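Local structure of putative TetR-family transcriptional regulator (Bordetella parapertussis 12822, 3CCY) at residues T172-D177 and D183-R188; A25-Q30 and A60-M65; R76-L81 and Q131-A136. The protein probably binds operator DNA through an N-terminal helix-turn-helix and regulates transcription, most likely as a repressor of the TetR family. One frame throughout, in Å; residues are numbered along the deposited sequence.

Contact 1: T172-D177 and D183-R188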
ATOM      1  N   THR A 172       4.183  -5.733   0.359  1.00 30.02           N
ATOM      2  CA  THR A 172       4.522  -5.843  -1.072  1.00 29.93           C
ATOM      3  C   THR A 172       5.987  -6.224  -1.318  1.00 30.72           C
ATOM      4  O   THR A 172       6.339  -6.595  -2.442  1.00 31.32           O
ATOM      5  CB  THR A 172       4.245  -4.533  -1.872  1.00 29.91           C
ATOM      6  OG1 THR A 172       5.130  -3.473  -1.423  1.00 29.26           O
ATOM      7  CG2 THR A 172       2.793  -4.096  -1.694  1.00 29.51           C
ATOM      8  N   TRP A 173       6.848  -6.077  -0.316  1.00 30.48           N
ATOM      9  CA  TRP A 173       8.303  -6.198  -0.575  1.00 30.46           C
ATOM     10  C   TRP A 173       9.079  -6.927   0.525  1.00 31.36           C
ATOM     11  O   TRP A 173      10.128  -7.553   0.263  1.00 31.73           O
ATOM     12  CB  TRP A 173       8.922  -4.804  -0.784  1.00 29.87           C
ATOM     13  CG  TRP A 173       8.895  -3.851   0.440  1.00 26.82           C
ATOM     14  CD1 TRP A 173       7.936  -2.893   0.745  1.00 27.07           C
ATOM     15  CD2 TRP A 173       9.896  -3.747   1.459  1.00 28.29           C
ATOM     16  NE1 TRP A 173       8.283  -2.227   1.912  1.00 28.89           N
ATOM     17  CE2 TRP A 173       9.488  -2.718   2.355  1.00 27.41           C
ATOM     18  CE3 TRP A 173      11.115  -4.429   1.708  1.00 29.84           C
ATOM     19  CZ2 TRP A 173      10.232  -2.376   3.475  1.00 28.47           C
ATOM     20  CZ3 TRP A 173      11.852  -4.078   2.830  1.00 28.56           C
ATOM     21  CH2 TRP A 173      11.405  -3.048   3.690  1.00 29.42           C
ATOM     22  N   TYR A 174       8.589  -6.817   1.753  1.00 31.10           N
ATOM     23  CA  TYR A 174       9.365  -7.264   2.930  1.00 30.65           C
ATOM     24  C   TYR A 174       9.133  -8.717   3.291  1.00 30.91           C
ATOM     25  O   TYR A 174       7.990  -9.174   3.372  1.00 31.75           O
ATOM     26  CB  TYR A 174       9.072  -6.374   4.136  1.00 30.78           C
ATOM     27  CG  TYR A 174       9.703  -6.865   5.408  1.00 29.66           C
ATOM     28  CD1 TYR A 174      11.081  -6.824   5.575  1.00 31.06           C
ATOM     29  CD2 TYR A 174       8.905  -7.398   6.448  1.00 29.54           C
ATOM     30  CE1 TYR A 174      11.696  -7.287   6.753  1.00 27.14           C
ATOM     31  CE2 TYR A 174       9.489  -7.894   7.614  1.00 29.54           C
ATOM     32  CZ  TYR A 174      10.888  -7.821   7.760  1.00 30.16           C
ATOM     33  OH  TYR A 174      11.469  -8.297   8.901  1.00 30.37           O
ATOM     34  N   LYS A 175      10.225  -9.456   3.492  1.00 30.21           N
ATOM     35  CA  LYS A 175      10.138 -10.856   3.934  1.00 31.17           C
ATOM     36  C   LYS A 175      10.661 -10.976   5.375  1.00 30.05           C
ATOM     37  O   LYS A 175      11.834 -10.700   5.647  1.00 29.22           O
ATOM     38  CB  LYS A 175      10.885 -11.771   2.967  1.00 32.94           C
ATOM     39  CG  LYS A 175      10.204 -12.034   1.576  1.00 36.55           C
ATOM     40  CD  LYS A 175       9.397 -10.862   0.955  1.00 40.57           C
ATOM     41  CE  LYS A 175       9.237 -10.998  -0.601  1.00 42.28           C
ATOM     42  NZ  LYS A 175       8.217 -10.059  -1.238  1.00 41.45           N
ATOM     43  N   ALA A 176       9.768 -11.346   6.295  1.00 29.26           N
ATOM     44  CA  ALA A 176      10.069 -11.366   7.705  1.00 29.52           C
ATOM     45  C   ALA A 176      11.132 -12.409   8.151  1.00 30.42           C
ATOM     46  O   ALA A 176      11.636 -12.333   9.305  1.00 30.82           O
ATOM     47  CB  ALA A 176       8.783 -11.542   8.522  1.00 30.14           C
ATOM     48  N   ASP A 177      11.437 -13.375   7.282  1.00 29.91           N
ATOM     49  CA  ASP A 177      12.459 -14.398   7.588  1.00 31.31           C
ATOM     50  C   ASP A 177      13.806 -14.089   6.930  1.00 30.91           C
ATOM     51  O   ASP A 177      14.694 -14.952   6.859  1.00 30.41           O
ATOM     52  CB  ASP A 177      11.964 -15.809   7.200  1.00 31.46           C
ATOM     53  CG  ASP A 177      11.766 -15.986   5.708  1.00 34.71           C
ATOM     54  OD1 ASP A 177      11.930 -15.023   4.913  1.00 37.28           O
ATOM     55  OD2 ASP A 177      11.451 -17.123   5.303  1.00 41.01           O
ATOM     56  N   ASP A 183      11.949  -6.765  14.250  1.00 29.92           N
ATOM     57  CA  ASP A 183      12.396  -5.745  15.221  1.00 31.10           C
ATOM     58  C   ASP A 183      13.395  -4.754  14.607  1.00 30.63           C
ATOM     59  O   ASP A 183      13.281  -3.570  14.838  1.00 31.85           O
ATOM     60  CB  ASP A 183      13.017  -6.351  16.490  1.00 31.14           C
ATOM     61  CG  ASP A 183      12.070  -6.342  17.672  1.00 35.60           C
ATOM     62  OD1 ASP A 183      10.796  -6.357  17.490  1.00 34.37           O
ATOM     63  OD2 ASP A 183      12.628  -6.342  18.791  1.00 39.80           O
ATOM     64  N   ALA A 184      14.378  -5.245  13.865  1.00 29.49           N
ATOM     65  CA  ALA A 184      15.319  -4.386  13.115  1.00 29.66           C
ATOM     66  C   ALA A 184      14.570  -3.450  12.148  1.00 29.22           C
ATOM     67  O   ALA A 184      14.865  -2.250  12.062  1.00 29.57           O
ATOM     68  CB  ALA A 184      16.383  -5.258  12.369  1.00 29.95           C
ATOM     69  N   LEU A 185      13.573  -3.972  11.438  1.00 29.39           N
ATOM     70  CA  LEU A 185      12.845  -3.128  10.481  1.00 30.18           C
ATOM     71  C   LEU A 185      12.092  -2.006  11.241  1.00 29.82           C
ATOM     72  O   LEU A 185      12.051  -0.838  10.794  1.00 29.62           O
ATOM     73  CB  LEU A 185      11.898  -3.976   9.604  1.00 29.53           C
ATOM     74  CG  LEU A 185      10.998  -3.176   8.663  1.00 32.70           C
ATOM     75  CD1 LEU A 185      11.860  -2.412   7.654  1.00 29.31           C
ATOM     76  CD2 LEU A 185      10.009  -4.116   7.898  1.00 30.32           C
ATOM     77  N   ALA A 186      11.507  -2.364  12.387  1.00 29.38           N
ATOM     78  CA  ALA A 186      10.735  -1.437  13.206  1.00 28.25           C
ATOM     79  C   ALA A 186      11.635  -0.324  13.725  1.00 29.12           C
ATOM     80  O   ALA A 186      11.266   0.852  13.608  1.00 27.09           O
ATOM     81  CB  ALA A 186      10.051  -2.179  14.432  1.00 28.77           C
ATOM     82  N   GLU A 187      12.797  -0.696  14.286  1.00 29.28           N
ATOM     83  CA  GLU A 187      13.794   0.286  14.780  1.00 30.64           C
ATOM     84  C   GLU A 187      14.253   1.251  13.717  1.00 31.50           C
ATOM     85  O   GLU A 187      14.352   2.466  13.962  1.00 29.54           O
ATOM     86  CB  GLU A 187      14.980  -0.406  15.444  1.00 31.28           C
ATOM     87  CG  GLU A 187      14.493  -1.139  16.699  1.00 36.17           C
ATOM     88  CD  GLU A 187      15.534  -1.930  17.461  1.00 44.74           C
ATOM     89  OE1 GLU A 187      16.528  -2.369  16.835  1.00 49.56           O
ATOM     90  OE2 GLU A 187      15.327  -2.137  18.695  1.00 45.97           O
ATOM     91  N   ARG A 188      14.544   0.695  12.536  1.00 31.04           N
ATOM     92  CA  ARG A 188      14.900   1.476  11.354  1.00 32.00           C
ATOM     93  C   ARG A 188      13.783   2.443  10.933  1.00 31.95           C
ATOM     94  O   ARG A 188      14.049   3.613  10.682  1.00 32.61           O
ATOM     95  CB  ARG A 188      15.145   0.550  10.167  1.00 31.15           C
ATOM     96  CG  ARG A 188      15.753   1.291   8.911  1.00 35.05           C
ATOM     97  CD  ARG A 188      17.163   1.662   9.219  1.00 36.90           C
ATOM     98  NE  ARG A 188      17.937   2.093   8.051  1.00 40.91           N
ATOM     99  CZ  ARG A 188      19.250   2.290   8.093  1.00 39.41           C
ATOM    100  NH1 ARG A 188      19.901   2.070   9.228  1.00 39.90           N
ATOM    101  NH2 ARG A 188      19.903   2.708   7.032  1.00 35.77           N
TER
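With CG opposite the backbone N in both (chi1 173° and 175°), the side chains of Y174 and L185 run past each other in opposite directions. The CD2 methyl of L185 sits over the centre of the Y174 ring. L185 CD2 is 3.5 Å from the centroid of the Y174 ring and 2° off its normal, a well-formed CH-pi contact. The six ring carbons are almost equidistant from it, with Y174 CG 3.7 Å from L185 CD2. The opposite face of the ring carries the backbone N of A176, displaced toward the rim. The other leucine methyl serves W173: L185 CD1 lies obliquely, 4.0 Å from W173 CH2. Y174 CB packs on one face of the W173 indole, toward its rim.

The contact joins the loop after helix 153-168 to helix 182-195 in the C-terminal domain. Y174 OH is hydrogen-bonded to V180 O, tying the far end of the ring to the same loop. L185 also packs on L99 of helix 87-115 and on V158 of the second subunit, and W173 on M161 of that subunit. No hydrogen bond crosses between the segments, so their cohesion is apolar, with one leucine methyl for each aromatic ring.

Contact 2: A25-Q30 and A60-M65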
ATOM      1  N   ALA A  25      -5.187 -17.584   3.441  1.00 34.66           N
ATOM      2  CA  ALA A  25      -4.105 -17.813   2.484  1.00 35.94           C
ATOM      3  C   ALA A  25      -4.533 -17.581   1.022  1.00 36.56           C
ATOM      4  O   ALA A  25      -3.828 -16.924   0.260  1.00 37.08           O
ATOM      5  CB  ALA A  25      -3.497 -19.197   2.672  1.00 35.70           C
HETATM    6  N   MSE A  26      -5.700 -18.083   0.637  1.00 37.24           N
HETATM    7  CA  MSE A  26      -6.163 -17.886  -0.737  1.00 38.13           C
HETATM    8  C   MSE A  26      -6.570 -16.451  -1.066  1.00 38.95           C
HETATM    9  O   MSE A  26      -6.198 -15.932  -2.124  1.00 39.13           O
HETATM   10  CB  MSE A  26      -7.274 -18.864  -1.071  1.00 38.04           C
HETATM   11  CG  MSE A  26      -6.726 -20.224  -1.461  1.00 38.12           C
HETATM   12 SE   MSE A  26      -8.088 -21.513  -1.886  0.50 38.46          SE
HETATM   13  CE  MSE A  26      -8.725 -21.850  -0.073  1.00 38.20           C
ATOM     14  N   PHE A  27      -7.315 -15.811  -0.161  1.00 39.65           N
ATOM     15  CA  PHE A  27      -7.717 -14.412  -0.329  1.00 40.72           C
ATOM     16  C   PHE A  27      -6.503 -13.493  -0.500  1.00 42.08           C
ATOM     17  O   PHE A  27      -6.601 -12.434  -1.136  1.00 42.30           O
ATOM     18  CB  PHE A  27      -8.532 -13.913   0.875  1.00 40.37           C
ATOM     19  CG  PHE A  27      -9.888 -14.572   1.051  1.00 39.53           C
ATOM     20  CD1 PHE A  27     -10.481 -15.315   0.038  1.00 38.93           C
ATOM     21  CD2 PHE A  27     -10.589 -14.389   2.239  1.00 39.45           C
ATOM     22  CE1 PHE A  27     -11.734 -15.899   0.220  1.00 39.13           C
ATOM     23  CE2 PHE A  27     -11.838 -14.963   2.432  1.00 37.47           C
ATOM     24  CZ  PHE A  27     -12.413 -15.722   1.416  1.00 39.45           C
ATOM     25  N   ALA A  28      -5.380 -13.886   0.112  1.00 43.41           N
ATOM     26  CA  ALA A  28      -4.136 -13.102   0.085  1.00 44.90           C
ATOM     27  C   ALA A  28      -3.238 -13.365  -1.139  1.00 46.22           C
ATOM     28  O   ALA A  28      -2.476 -12.477  -1.521  1.00 47.19           O
ATOM     29  CB  ALA A  28      -3.343 -13.272   1.397  1.00 44.11           C
ATOM     30  N   ARG A  29      -3.314 -14.557  -1.748  1.00 47.51           N
ATOM     31  CA  ARG A  29      -2.640 -14.791  -3.043  1.00 48.78           C
ATOM     32  C   ARG A  29      -3.494 -14.245  -4.197  1.00 48.88           C
ATOM     33  O   ARG A  29      -3.204 -13.164  -4.713  1.00 49.12           O
ATOM     34  CB  ARG A  29      -2.307 -16.272  -3.312  1.00 49.45           C
ATOM     35  CG  ARG A  29      -1.798 -17.104  -2.146  1.00 51.89           C
ATOM     36  CD  ARG A  29      -0.451 -16.628  -1.606  1.00 56.03           C
ATOM     37  NE  ARG A  29      -0.109 -17.331  -0.366  1.00 58.89           N
ATOM     38  CZ  ARG A  29      -0.521 -16.965   0.848  1.00 59.90           C
ATOM     39  NH1 ARG A  29      -1.287 -15.890   1.002  1.00 60.20           N
ATOM     40  NH2 ARG A  29      -0.160 -17.673   1.916  1.00 60.69           N
ATOM     41  N   GLN A  30      -4.544 -14.984  -4.582  1.00 48.81           N
ATOM     42  CA  GLN A  30      -5.395 -14.621  -5.735  1.00 48.72           C
ATOM     43  C   GLN A  30      -6.480 -13.583  -5.454  1.00 48.75           C
ATOM     44  O   GLN A  30      -6.987 -12.952  -6.390  1.00 48.82           O
ATOM     45  CB  GLN A  30      -6.029 -15.851  -6.401  1.00 48.82           C
ATOM     46  CG  GLN A  30      -6.832 -16.758  -5.485  1.00 49.23           C
ATOM     47  CD  GLN A  30      -6.073 -18.024  -5.114  1.00 51.05           C
ATOM     48  OE1 GLN A  30      -4.906 -17.973  -4.703  1.00 52.22           O
ATOM     49  NE2 GLN A  30      -6.732 -19.169  -5.261  1.00 50.46           N
ATOM     50  N   ALA A  60     -19.123 -14.122   5.337  1.00 36.47           N
ATOM     51  CA  ALA A  60     -19.046 -14.460   6.759  1.00 35.38           C
ATOM     52  C   ALA A  60     -17.636 -14.919   7.145  1.00 34.94           C
ATOM     53  O   ALA A  60     -17.110 -14.518   8.188  1.00 34.80           O
ATOM     54  CB  ALA A  60     -20.081 -15.533   7.115  1.00 35.17           C
ATOM     55  N   VAL A  61     -17.029 -15.754   6.297  1.00 33.96           N
ATOM     56  CA  VAL A  61     -15.631 -16.164   6.470  1.00 32.47           C
ATOM     57  C   VAL A  61     -14.724 -14.937   6.493  1.00 31.96           C
ATOM     58  O   VAL A  61     -13.916 -14.794   7.395  1.00 31.20           O
ATOM     59  CB  VAL A  61     -15.175 -17.163   5.377  1.00 32.41           C
ATOM     60  CG1 VAL A  61     -13.722 -17.571   5.590  1.00 32.07           C
ATOM     61  CG2 VAL A  61     -16.074 -18.398   5.373  1.00 31.84           C
ATOM     62  N   LEU A  62     -14.895 -14.044   5.519  1.00 31.57           N
ATOM     63  CA  LEU A  62     -14.119 -12.816   5.460  1.00 31.57           C
ATOM     64  C   LEU A  62     -14.372 -11.891   6.654  1.00 32.25           C
ATOM     65  O   LEU A  62     -13.425 -11.384   7.256  1.00 31.44           O
ATOM     66  CB  LEU A  62     -14.349 -12.062   4.134  1.00 31.39           C
ATOM     67  CG  LEU A  62     -13.618 -10.725   3.916  1.00 31.29           C
ATOM     68  CD1 LEU A  62     -12.099 -10.869   3.928  1.00 31.23           C
ATOM     69  CD2 LEU A  62     -14.036 -10.037   2.642  1.00 30.97           C
ATOM     70  N   ARG A  63     -15.639 -11.668   6.987  1.00 32.82           N
ATOM     71  CA  ARG A  63     -15.996 -10.734   8.047  1.00 34.52           C
ATOM     72  C   ARG A  63     -15.386 -11.193   9.367  1.00 34.33           C
ATOM     73  O   ARG A  63     -14.796 -10.387  10.087  1.00 34.40           O
ATOM     74  CB  ARG A  63     -17.521 -10.558   8.153  1.00 34.28           C
ATOM     75  CG  ARG A  63     -17.977  -9.563   9.235  1.00 35.68           C
ATOM     76  CD  ARG A  63     -19.494  -9.553   9.425  1.00 36.46           C
ATOM     77  NE  ARG A  63     -20.036 -10.852   9.839  1.00 41.85           N
ATOM     78  CZ  ARG A  63     -20.882 -11.601   9.120  1.00 43.07           C
ATOM     79  NH1 ARG A  63     -21.313 -12.759   9.607  1.00 43.52           N
ATOM     80  NH2 ARG A  63     -21.306 -11.207   7.922  1.00 43.95           N
ATOM     81  N   ASP A  64     -15.497 -12.489   9.651  1.00 34.33           N
ATOM     82  CA  ASP A  64     -14.926 -13.073  10.867  1.00 34.91           C
ATOM     83  C   ASP A  64     -13.399 -12.928  10.969  1.00 34.08           C
ATOM     84  O   ASP A  64     -12.890 -12.447  11.992  1.00 34.60           O
ATOM     85  CB  ASP A  64     -15.386 -14.532  11.025  1.00 35.57           C
ATOM     86  CG  ASP A  64     -14.805 -15.212  12.256  1.00 38.52           C
ATOM     87  OD1 ASP A  64     -15.569 -15.443  13.215  1.00 42.74           O
ATOM     88  OD2 ASP A  64     -13.591 -15.530  12.265  1.00 42.65           O
HETATM   89  N   MSE A  65     -12.655 -13.287   9.925  1.00 33.32           N
HETATM   90  CA  MSE A  65     -11.184 -13.168  10.017  1.00 31.59           C
HETATM   91  C   MSE A  65     -10.696 -11.722  10.124  1.00 32.37           C
HETATM   92  O   MSE A  65      -9.659 -11.454  10.736  1.00 32.15           O
HETATM   93  CB  MSE A  65     -10.471 -13.871   8.854  1.00 32.10           C
HETATM   94  CG  MSE A  65     -10.351 -13.033   7.613  1.00 30.36           C
HETATM   95 SE   MSE A  65      -9.430 -13.870   6.136  0.70 29.57          SE
HETATM   96  CE  MSE A  65     -10.401 -15.521   5.986  1.00 27.16           C
TER
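F27 and L62 are the residues of closest backbone approach, with F27 CA 8.8 Å from L62 CA. Both segments are helical where they meet. In 60-65 the backbone follows the regular i to i+4 pattern, as in the bond from D64 N to A60 O. In 25-30 the bond from R29 N to A25 O is of the same kind, while Q30 N to M26 O is weak.

F27 carries most of the contact from segment 25-30. Its CB points at helix 58-81, and the ring reaches both L62 and M65, a selenomethionine. L62 CD1 comes obliquely to the ring, 4.2 Å from F27 CD2. The end methyl of M65 also meets the ring obliquely, with M65 CE 3.9 Å from F27 CE2.

The selenium completes a Met-aromatic contact. M65 SE is 5.3 Å from the F27 ring centroid and 74° off the ring normal, thus well away from a position over the face. M65 begins with CG between the backbone N and the carbonyl carbon (chi1 84°). Its chain then bends at chi3, which turns the methyl to the phenyl ring.

Both segments lie in the N-terminal TetR-type DNA-binding region. Helix 15-29 precedes the predicted helix-turn-helix at 36-55, and helix 58-81 follows it. The contact therefore packs helix 15-29 against the start of helix 58-81, the two helices that flank the motif.

V111 of helix 87-115 touches F27, L62 and M65 alike. The ring of F27 also meets that of Y32, and Y32 touches L62 as well.

Contact 3: R76-L81 and Q131-A136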
ATOM      1  N   ARG A  76      -3.899  -5.522  21.661  1.00 35.03           N
ATOM      2  CA  ARG A  76      -2.468  -5.539  21.909  0.50 33.97           C
ATOM      3  C   ARG A  76      -1.858  -4.151  21.943  1.00 33.45           C
ATOM      4  O   ARG A  76      -0.968  -3.903  22.754  1.00 33.09           O
ATOM      5  CB  ARG A  76      -1.772  -6.547  21.005  0.50 33.87           C
ATOM      6  CG  ARG A  76      -2.275  -7.964  21.372  0.50 34.41           C
ATOM      7  CD  ARG A  76      -1.776  -9.050  20.482  0.50 35.49           C
ATOM      8  NE  ARG A  76      -0.342  -9.241  20.645  0.50 35.03           N
ATOM      9  CZ  ARG A  76       0.426  -9.865  19.762  0.50 31.43           C
ATOM     10  NH1 ARG A  76      -0.118 -10.383  18.672  0.50 31.16           N
ATOM     11  NH2 ARG A  76       1.733  -9.942  19.968  0.50 29.22           N
ATOM     12  N   CYS A  77      -2.371  -3.251  21.100  1.00 32.71           N
ATOM     13  CA  CYS A  77      -2.013  -1.825  21.122  0.50 33.75           C
ATOM     14  C   CYS A  77      -2.299  -1.191  22.476  1.00 33.27           C
ATOM     15  O   CYS A  77      -1.519  -0.381  22.980  1.00 33.37           O
ATOM     16  CB  CYS A  77      -2.825  -1.046  20.086  0.50 33.59           C
ATOM     17  SG  CYS A  77      -2.165  -1.020  18.455  0.60 36.49           S
ATOM     18  N   ARG A  78      -3.465  -1.489  23.016  1.00 34.41           N
ATOM     19  CA  ARG A  78      -3.842  -0.960  24.311  1.00 36.18           C
ATOM     20  C   ARG A  78      -2.871  -1.409  25.396  1.00 35.49           C
ATOM     21  O   ARG A  78      -2.454  -0.585  26.217  1.00 34.99           O
ATOM     22  CB  ARG A  78      -5.278  -1.364  24.686  1.00 35.81           C
ATOM     23  CG  ARG A  78      -6.313  -0.600  23.899  1.00 37.14           C
ATOM     24  CD  ARG A  78      -7.763  -1.021  24.276  1.00 40.01           C
ATOM     25  NE  ARG A  78      -8.596  -0.768  23.091  1.00 46.58           N
ATOM     26  CZ  ARG A  78      -9.268  -1.714  22.431  1.00 47.78           C
ATOM     27  NH1 ARG A  78      -9.996  -1.369  21.368  1.00 48.22           N
ATOM     28  NH2 ARG A  78      -9.247  -2.991  22.854  1.00 40.82           N
ATOM     29  N   GLN A  79      -2.513  -2.692  25.407  1.00 36.27           N
ATOM     30  CA  GLN A  79      -1.545  -3.198  26.396  1.00 37.46           C
ATOM     31  C   GLN A  79      -0.217  -2.450  26.284  1.00 36.55           C
ATOM     32  O   GLN A  79       0.400  -2.145  27.286  1.00 36.03           O
ATOM     33  CB  GLN A  79      -1.271  -4.691  26.246  1.00 38.22           C
ATOM     34  CG  GLN A  79      -2.447  -5.623  26.324  1.00 40.05           C
ATOM     35  CD  GLN A  79      -2.088  -7.028  25.782  1.00 43.16           C
ATOM     36  OE1 GLN A  79      -1.133  -7.674  26.249  1.00 49.67           O
ATOM     37  NE2 GLN A  79      -2.858  -7.501  24.789  1.00 49.76           N
ATOM     38  N   VAL A  80       0.230  -2.181  25.061  1.00 36.05           N
ATOM     39  CA  VAL A  80       1.414  -1.371  24.847  1.00 35.96           C
ATOM     40  C   VAL A  80       1.217   0.046  25.397  1.00 36.47           C
ATOM     41  O   VAL A  80       2.074   0.550  26.136  1.00 36.03           O
ATOM     42  CB  VAL A  80       1.821  -1.343  23.353  1.00 36.08           C
ATOM     43  CG1 VAL A  80       2.894  -0.308  23.085  1.00 37.88           C
ATOM     44  CG2 VAL A  80       2.355  -2.715  22.915  1.00 36.35           C
ATOM     45  N   LEU A  81       0.094   0.669  25.040  1.00 35.78           N
ATOM     46  CA  LEU A  81      -0.197   2.020  25.483  1.00 38.94           C
ATOM     47  C   LEU A  81      -0.184   2.078  26.987  1.00 38.60           C
ATOM     48  O   LEU A  81       0.505   2.924  27.537  1.00 39.22           O
ATOM     49  CB  LEU A  81      -1.534   2.568  24.932  1.00 38.58           C
ATOM     50  CG  LEU A  81      -1.544   3.004  23.475  1.00 42.74           C
ATOM     51  CD1 LEU A  81      -2.895   3.629  23.168  1.00 43.57           C
ATOM     52  CD2 LEU A  81      -0.412   3.985  23.179  1.00 44.59           C
ATOM     53  N   GLN A 131     -10.475   0.337  12.285  1.00 34.42           N
ATOM     54  CA  GLN A 131      -9.252   0.795  11.651  0.60 35.37           C
ATOM     55  C   GLN A 131      -8.965   2.249  12.039  1.00 34.85           C
ATOM     56  O   GLN A 131      -7.829   2.636  12.204  1.00 35.25           O
ATOM     57  CB  GLN A 131      -9.371   0.667  10.122  0.60 35.80           C
ATOM     58  CG  GLN A 131      -8.906  -0.688   9.574  0.60 36.80           C
ATOM     59  CD  GLN A 131      -9.057  -0.785   8.055  0.60 36.70           C
ATOM     60  OE1 GLN A 131      -9.999  -0.243   7.485  0.60 38.42           O
ATOM     61  NE2 GLN A 131      -8.129  -1.466   7.405  0.60 36.98           N
ATOM     62  N   ARG A 132     -10.012   3.047  12.178  1.00 35.16           N
ATOM     63  CA  ARG A 132      -9.855   4.437  12.605  1.00 36.07           C
ATOM     64  C   ARG A 132      -9.350   4.543  14.060  1.00 35.44           C
ATOM     65  O   ARG A 132      -8.529   5.409  14.378  1.00 35.05           O
ATOM     66  CB  ARG A 132     -11.171   5.171  12.443  1.00 36.48           C
ATOM     67  CG  ARG A 132     -11.420   5.665  11.029  1.00 41.32           C
ATOM     68  CD  ARG A 132     -12.816   6.227  10.945  1.00 47.11           C
ATOM     69  NE  ARG A 132     -13.224   6.543   9.579  1.00 54.18           N
ATOM     70  CZ  ARG A 132     -14.474   6.428   9.130  1.00 56.99           C
ATOM     71  NH1 ARG A 132     -15.435   5.964   9.934  1.00 57.53           N
ATOM     72  NH2 ARG A 132     -14.762   6.752   7.871  1.00 58.05           N
ATOM     73  N   GLU A 133      -9.834   3.653  14.930  1.00 34.44           N
ATOM     74  CA  GLU A 133      -9.328   3.538  16.301  1.00 34.92           C
ATOM     75  C   GLU A 133      -7.822   3.302  16.354  1.00 33.96           C
ATOM     76  O   GLU A 133      -7.120   3.916  17.140  1.00 33.91           O
ATOM     77  CB  GLU A 133     -10.039   2.395  17.048  1.00 34.79           C
ATOM     78  CG  GLU A 133     -11.506   2.636  17.249  1.00 35.96           C
ATOM     79  CD  GLU A 133     -12.170   1.547  18.092  1.00 38.05           C
ATOM     80  OE1 GLU A 133     -11.682   1.266  19.202  1.00 44.26           O
ATOM     81  OE2 GLU A 133     -13.168   0.963  17.640  1.00 43.45           O
ATOM     82  N   LEU A 134      -7.358   2.374  15.520  1.00 33.90           N
ATOM     83  CA  LEU A 134      -5.988   1.974  15.427  1.00 35.02           C
ATOM     84  C   LEU A 134      -5.110   3.112  14.941  1.00 34.52           C
ATOM     85  O   LEU A 134      -4.077   3.394  15.541  1.00 34.24           O
ATOM     86  CB  LEU A 134      -5.885   0.837  14.436  1.00 36.16           C
ATOM     87  CG  LEU A 134      -4.517   0.187  14.296  1.00 41.12           C
ATOM     88  CD1 LEU A 134      -4.209  -0.651  15.522  1.00 41.14           C
ATOM     89  CD2 LEU A 134      -4.544  -0.664  13.002  1.00 44.54           C
ATOM     90  N   ILE A 135      -5.534   3.746  13.856  1.00 33.43           N
ATOM     91  CA  ILE A 135      -4.908   4.958  13.370  1.00 33.68           C
ATOM     92  C   ILE A 135      -4.817   6.038  14.479  1.00 33.25           C
ATOM     93  O   ILE A 135      -3.769   6.684  14.645  1.00 32.44           O
ATOM     94  CB  ILE A 135      -5.674   5.465  12.137  1.00 33.98           C
ATOM     95  CG1 ILE A 135      -5.534   4.439  11.006  1.00 36.37           C
ATOM     96  CG2 ILE A 135      -5.204   6.890  11.697  1.00 34.41           C
ATOM     97  CD1 ILE A 135      -6.269   4.764   9.771  1.00 36.16           C
ATOM     98  N   ALA A 136      -5.913   6.214  15.223  1.00 32.18           N
ATOM     99  CA  ALA A 136      -5.990   7.215  16.298  1.00 32.73           C
ATOM    100  C   ALA A 136      -4.907   6.941  17.354  1.00 32.67           C
ATOM    101  O   ALA A 136      -4.230   7.866  17.818  1.00 33.47           O
ATOM    102  CB  ALA A 136      -7.384   7.245  16.941  1.00 32.13           C
TER
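The R78 guanidinium meets E133 at its edge, with the carboxylate oxygen near its plane and not over a face. R78 NH1 is 3.8 Å from E133 OE1, a long salt bridge and not a hydrogen bond. The guanidinium and carboxylate planes are 33° apart, and the two side chains cross at a slant. R78 is extended from CG to NE, which carries its charged end to the neighbouring helix. E133 starts with CG opposite the carbonyl carbon (chi1 -65°) and extends beyond it.

R78 NH2 forms a salt bridge with E75 of its own helix, while R78 NE is hydrogen-bonded to Y137 OH on helix 122-145. The Y137 bond therefore also links the two helices. E133 probably adds a modest electrostatic attraction to these bonds.

Beside this polar pair lies an apolar one. In the conformer described, C77 SG lies 3.6 Å from L134 CD1; C77 has a second conformer, so this touch is doubtful in detail. C77 CB points toward the other helix, and in the described conformer the leucine methyl meets the sulfur.

The contact joins helix 58-81 to helix 122-145, side by side at a C77 CA to L134 CA distance of 7.9 Å. F98 of helix 87-115 packs on both C77 and L134. L134 also lies on L73 and L74 of helix 58-81. I135 packs on T160, M161 and F164 of helix 153-168.

How the contacts relate
Along the chain, contact 2 closes first, contact 3 follows, and contact 1 comes last. The three do not touch: their centres are 20 to 24 Å apart, and the nearest atoms about 10 or 11 Å. Contacts 2 and 3 share helix 58-81 and lie on opposite sides of the chain's centre. This helix thus runs from the DNA-binding region into the body of the protein. Helix 87-115 packs beside all three contacts. Contact 1 borders the second subunit, whereas no other chain touches contact 3. The set therefore spans the protein from its DNA-binding end to the dimer interface, a layout consistent with a dimeric TetR-type regulator.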